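Side-chain contacts in cytolethal distending toxin subunit B (Escherichia coli, PDB 2F1N), which acts as the DNA-nicking endonuclease subunit of a tripartite bacterial toxin, very probably damaging DNA in intoxicated cells and bringing on G2/M cell cycle arrest: residues N153-A156 with P157-E161; A213-T216 with S217-L221. All coordinates share one frame; numbering follows the deposited sequence.

Contact 1 of 2, residues N153-A156 with P157-E161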
loop_
_atom_site.group_PDB
_atom_site.type_symbol
_atom_site.label_atom_id
_atom_site.label_comp_id
_atom_site.label_asym_id
_atom_site.label_seq_id
_atom_site.Cartn_x
_atom_site.Cartn_y
_atom_site.Cartn_z
ATOM N N ASN A 153 -4.990 -14.122 -15.312
ATOM C CA ASN A 153 -5.647 -12.979 -15.930
ATOM C C ASN A 153 -6.539 -12.228 -14.895
ATOM O O ASN A 153 -7.785 -12.142 -14.960
ATOM C CB ASN A 153 -6.325 -13.449 -17.235
ATOM C CG ASN A 153 -5.276 -13.887 -18.297
ATOM O OD1 ASN A 153 -4.599 -13.033 -18.894
ATOM N ND2 ASN A 153 -5.105 -15.212 -18.502
ATOM N N ASN A 154 -5.839 -11.727 -13.884
ATOM C CA ASN A 154 -6.499 -11.143 -12.717
ATOM C C ASN A 154 -6.836 -9.661 -12.850
ATOM O O ASN A 154 -6.800 -9.077 -13.963
ATOM C CB ASN A 154 -5.633 -11.415 -11.479
ATOM C CG ASN A 154 -4.390 -10.502 -11.397
ATOM O OD1 ASN A 154 -4.121 -9.665 -12.295
ATOM N ND2 ASN A 154 -3.619 -10.662 -10.322
ATOM N N ASP A 155 -7.205 -9.073 -11.716
ATOM C CA ASP A 155 -7.698 -7.697 -11.681
ATOM C C ASP A 155 -6.649 -6.590 -11.523
ATOM O O ASP A 155 -6.993 -5.386 -11.410
ATOM C CB ASP A 155 -8.783 -7.593 -10.609
ATOM C CG ASP A 155 -8.305 -8.002 -9.207
ATOM O OD1 ASP A 155 -7.364 -8.857 -9.059
ATOM O OD2 ASP A 155 -8.870 -7.530 -8.188
ATOM N N ALA A 156 -5.365 -6.964 -11.563
ATOM C CA ALA A 156 -4.329 -5.927 -11.374
ATOM C C ALA A 156 -4.444 -4.745 -12.340
ATOM O O ALA A 156 -4.402 -3.585 -11.877
ATOM C CB ALA A 156 -2.901 -6.524 -11.370
ATOM N N PRO A 157 -4.562 -4.953 -13.662
ATOM C CA PRO A 157 -4.662 -3.781 -14.561
ATOM C C PRO A 157 -5.878 -2.892 -14.233
ATOM O O PRO A 157 -5.774 -1.662 -14.246
ATOM C CB PRO A 157 -4.818 -4.399 -15.944
ATOM C CG PRO A 157 -4.130 -5.770 -15.859
ATOM C CD PRO A 157 -4.529 -6.218 -14.434
ATOM N N ALA A 158 -7.009 -3.516 -13.951
ATOM C CA ALA A 158 -8.235 -2.778 -13.600
ATOM C C ALA A 158 -8.114 -1.999 -12.291
ATOM O O ALA A 158 -8.706 -0.902 -12.167
ATOM C CB ALA A 158 -9.418 -3.783 -13.502
ATOM N N LEU A 159 -7.395 -2.556 -11.299
ATOM C CA LEU A 159 -7.101 -1.784 -10.081
ATOM C C LEU A 159 -6.313 -0.500 -10.385
ATOM O O LEU A 159 -6.623 0.568 -9.847
ATOM C CB LEU A 159 -6.313 -2.617 -9.067
ATOM C CG LEU A 159 -7.182 -3.727 -8.457
ATOM C CD1 LEU A 159 -6.274 -4.789 -7.704
ATOM C CD2 LEU A 159 -8.250 -3.155 -7.522
ATOM N N VAL A 160 -5.286 -0.626 -11.211
ATOM C CA VAL A 160 -4.454 0.540 -11.545
ATOM C C VAL A 160 -5.336 1.529 -12.301
ATOM O O VAL A 160 -5.268 2.750 -12.041
ATOM C CB VAL A 160 -3.241 0.180 -12.405
ATOM C CG1 VAL A 160 -2.451 1.455 -12.816
ATOM C CG2 VAL A 160 -2.289 -0.760 -11.640
ATOM N N GLU A 161 -6.126 1.017 -13.239
ATOM C CA GLU A 161 -7.010 1.865 -14.032
ATOM C C GLU A 161 -8.065 2.597 -13.167
ATOM O O GLU A 161 -8.388 3.795 -13.417
ATOM C CB GLU A 161 -7.629 1.094 -15.196
ATOM C CG GLU A 161 -6.554 0.642 -16.187
ATOM C CD GLU A 161 -6.948 -0.506 -17.093
ATOM O OE1 GLU A 161 -8.040 -1.091 -16.926
ATOM O OE2 GLU A 161 -6.110 -0.845 -17.977
HETATM O O HOH W 1 -7.752 -6.329 -14.978
#
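The carboxylate of Asp155 has the methyl CD1 of Leu159 over one face, 3.8 Å from OD2, while OD1 accepts a hydrogen bond from Ile149 N and leaves the helix end uncapped by this side chain. The second flat group, the amide of Asn154, takes the N-H of Ala156 above its carbonyl plane: Ala156 N lies 3.1 Å from Asn154 OD1, with a C=O...N angle of only 109°. A chi1 of 76° puts the Asn154 amide where OD1 can meet the N-H two residues further on. Arg188 NE also donates to OD1, and ND2 gives hydrogen bonds to Ile149 O and Phe186 O, which together fix the rotation of this buried amide. Pro157 CD passes 4.1 Å from Asn154 OD1, and the proline ring packs onto Leu193. A water joins Asn154 O to Ala158 N, at 3.1 Å from each. Leu159 N donates to Asp155 O at 2.9 Å, and Val160 N to Ala156 O. An Asx turn thus leads into the helix, with Asp155 as N-cap residue and proline in the first turn.

Contact 2 of 2, residues A213-T216 with S217-L221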
loop_
_atom_site.group_PDB
_atom_site.type_symbol
_atom_site.label_atom_id
_atom_site.label_comp_id
_atom_site.label_asym_id
_atom_site.label_seq_id
_atom_site.Cartn_x
_atom_site.Cartn_y
_atom_site.Cartn_z
ATOM N N ALA A 213 13.103 -11.509 -6.711
ATOM C CA ALA A 213 11.829 -12.071 -6.381
ATOM C C ALA A 213 11.341 -11.503 -5.054
ATOM O O ALA A 213 12.176 -11.116 -4.188
ATOM C CB ALA A 213 11.949 -13.554 -6.265
ATOM N N THR A 214 10.018 -11.434 -4.912
ATOM C CA THR A 214 9.427 -10.845 -3.699
ATOM C C THR A 214 8.683 -11.896 -2.907
ATOM O O THR A 214 8.089 -11.599 -1.858
ATOM C CB THR A 214 8.448 -9.666 -4.000
ATOM O OG1 THR A 214 7.308 -10.163 -4.704
ATOM C CG2 THR A 214 9.061 -8.643 -4.890
ATOM N N GLN A 215 8.729 -13.121 -3.398
ATOM C CA GLN A 215 8.187 -14.231 -2.659
ATOM C C GLN A 215 9.038 -15.475 -2.860
ATOM O O GLN A 215 10.020 -15.460 -3.603
ATOM C CB GLN A 215 6.672 -14.463 -2.878
ATOM C CG GLN A 215 6.173 -14.542 -4.309
ATOM C CD GLN A 215 4.990 -15.544 -4.420
ATOM O OE1 GLN A 215 4.008 -15.488 -3.647
ATOM N NE2 GLN A 215 5.088 -16.443 -5.347
ATOM N N THR A 216 8.701 -16.526 -2.137
ATOM C CA THR A 216 9.632 -17.661 -2.046
ATOM C C THR A 216 9.594 -18.541 -3.294
ATOM O O THR A 216 10.291 -19.579 -3.355
ATOM C CB THR A 216 9.283 -18.524 -0.822
ATOM O OG1 THR A 216 7.883 -18.761 -0.824
ATOM C CG2 THR A 216 9.522 -17.751 0.483
ATOM N N SER A 217 8.748 -18.191 -4.258
ATOM C CA SER A 217 8.577 -19.019 -5.453
ATOM C C SER A 217 9.272 -18.348 -6.647
ATOM O O SER A 217 9.012 -18.682 -7.807
ATOM C CB SER A 217 7.092 -19.250 -5.715
ATOM O OG SER A 217 6.599 -20.296 -4.874
ATOM N N GLN A 218 10.144 -17.400 -6.328
ATOM C CA GLN A 218 10.947 -16.631 -7.293
ATOM C C GLN A 218 10.175 -15.654 -8.189
ATOM O O GLN A 218 10.716 -15.164 -9.207
ATOM C CB GLN A 218 11.847 -17.564 -8.129
ATOM C CG GLN A 218 13.084 -18.063 -7.344
ATOM C CD GLN A 218 13.666 -17.030 -6.370
ATOM O OE1 GLN A 218 13.428 -17.117 -5.142
ATOM N NE2 GLN A 218 14.426 -16.060 -6.901
ATOM N N ARG A 219 8.930 -15.346 -7.823
ATOM C CA ARG A 219 8.164 -14.398 -8.642
ATOM C C ARG A 219 8.291 -13.004 -8.035
ATOM O O ARG A 219 8.507 -12.876 -6.822
ATOM C CB ARG A 219 6.697 -14.837 -8.748
ATOM C CG ARG A 219 6.564 -16.181 -9.559
ATOM C CD ARG A 219 5.529 -16.126 -10.686
ATOM N NE ARG A 219 4.191 -16.152 -10.087
ATOM C CZ ARG A 219 3.108 -15.518 -10.540
ATOM N NH1 ARG A 219 3.133 -14.778 -11.662
ATOM N NH2 ARG A 219 1.978 -15.641 -9.850
ATOM N N THR A 220 8.148 -11.994 -8.883
ATOM C CA THR A 220 8.183 -10.601 -8.430
ATOM C C THR A 220 6.726 -10.119 -8.501
ATOM O O THR A 220 6.244 -9.768 -9.569
ATOM C CB THR A 220 9.073 -9.797 -9.384
ATOM O OG1 THR A 220 10.436 -10.280 -9.265
ATOM C CG2 THR A 220 9.146 -8.312 -8.981
ATOM N N LEU A 221 6.029 -10.181 -7.370
ATOM C CA LEU A 221 4.595 -9.897 -7.324
ATOM C C LEU A 221 4.251 -8.624 -6.557
ATOM O O LEU A 221 3.110 -8.141 -6.631
ATOM C CB LEU A 221 3.872 -11.053 -6.652
ATOM C CG LEU A 221 4.019 -12.398 -7.364
ATOM C CD1 LEU A 221 3.148 -13.472 -6.647
ATOM C CD2 LEU A 221 3.727 -12.331 -8.852
HETATM O O HOH W 2 15.258 -13.350 -6.639
HETATM O O HOH W 3 6.112 -18.508 -2.542
#
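The side chain of Gln215 packs against Leu221, across the loop, and against Ser217 within the turn. From CB the chain sets off with chi1 at 51° and bends at chi2, which swings it toward residues 217-221. Gln215 CG passes 3.8 Å from Arg219 O and also nears Leu221 CD1. At CD the chain ends in a flat amide, and the same leucine methyl lies over one face of it, 3.6 Å from Gln215 CD. OE1 and NE2 are at much the same distance from that methyl, while Gln215 NE2 also runs against Ser217 CB at 3.5 Å. The other methyl, Leu221 CD2, covers one face of the Arg219 guanidinium, so a single leucine packs its two branches against two polar planar groups.

Thr214 OG1 accepts from Leu221 N at 3.0 Å and is hydrogen-bonded to Asp222 as well, tying the hydroxyl to the start of the next strand. Thr214 N donates to Arg219 O at 2.8 Å, and a weak bond from Gln215 N converges on the same oxygen. Gln218 CD and NE2 lie against Ala213 CB, and a water accepts from both Gln218 NE2 and Ala213 N. Gln215 to Gln218 form a type I beta turn, closed by a weak bond from Gln218 N to Gln215 O. Gln218 itself has a positive phi of 69°, and the whole is consistent with a type I turn plus G1 bulge at the tip of a hairpin-like loop.

Along the chain, contact 1 comes first, closing the turn that leads from strand 141-147 into helix 156-168. The chain then runs through strand 179-183 and the short helices 190-194 and 199-203 to strand 205-208, whose connection to the antiparallel strand 222-228 is folded back on itself by contact 2. The two are in series, neither nested nor crossed, with centres about 19 Å apart and no touch. The loop following strand 179-183 links them: Phe186 and Arg188 bond to contact 1, whereas Phe186 and Glu189 bond to contact 2. That loop contains the Asp-Phe-Asn sequence of the DNase I-like family, and the nuclear localization signal begins within it.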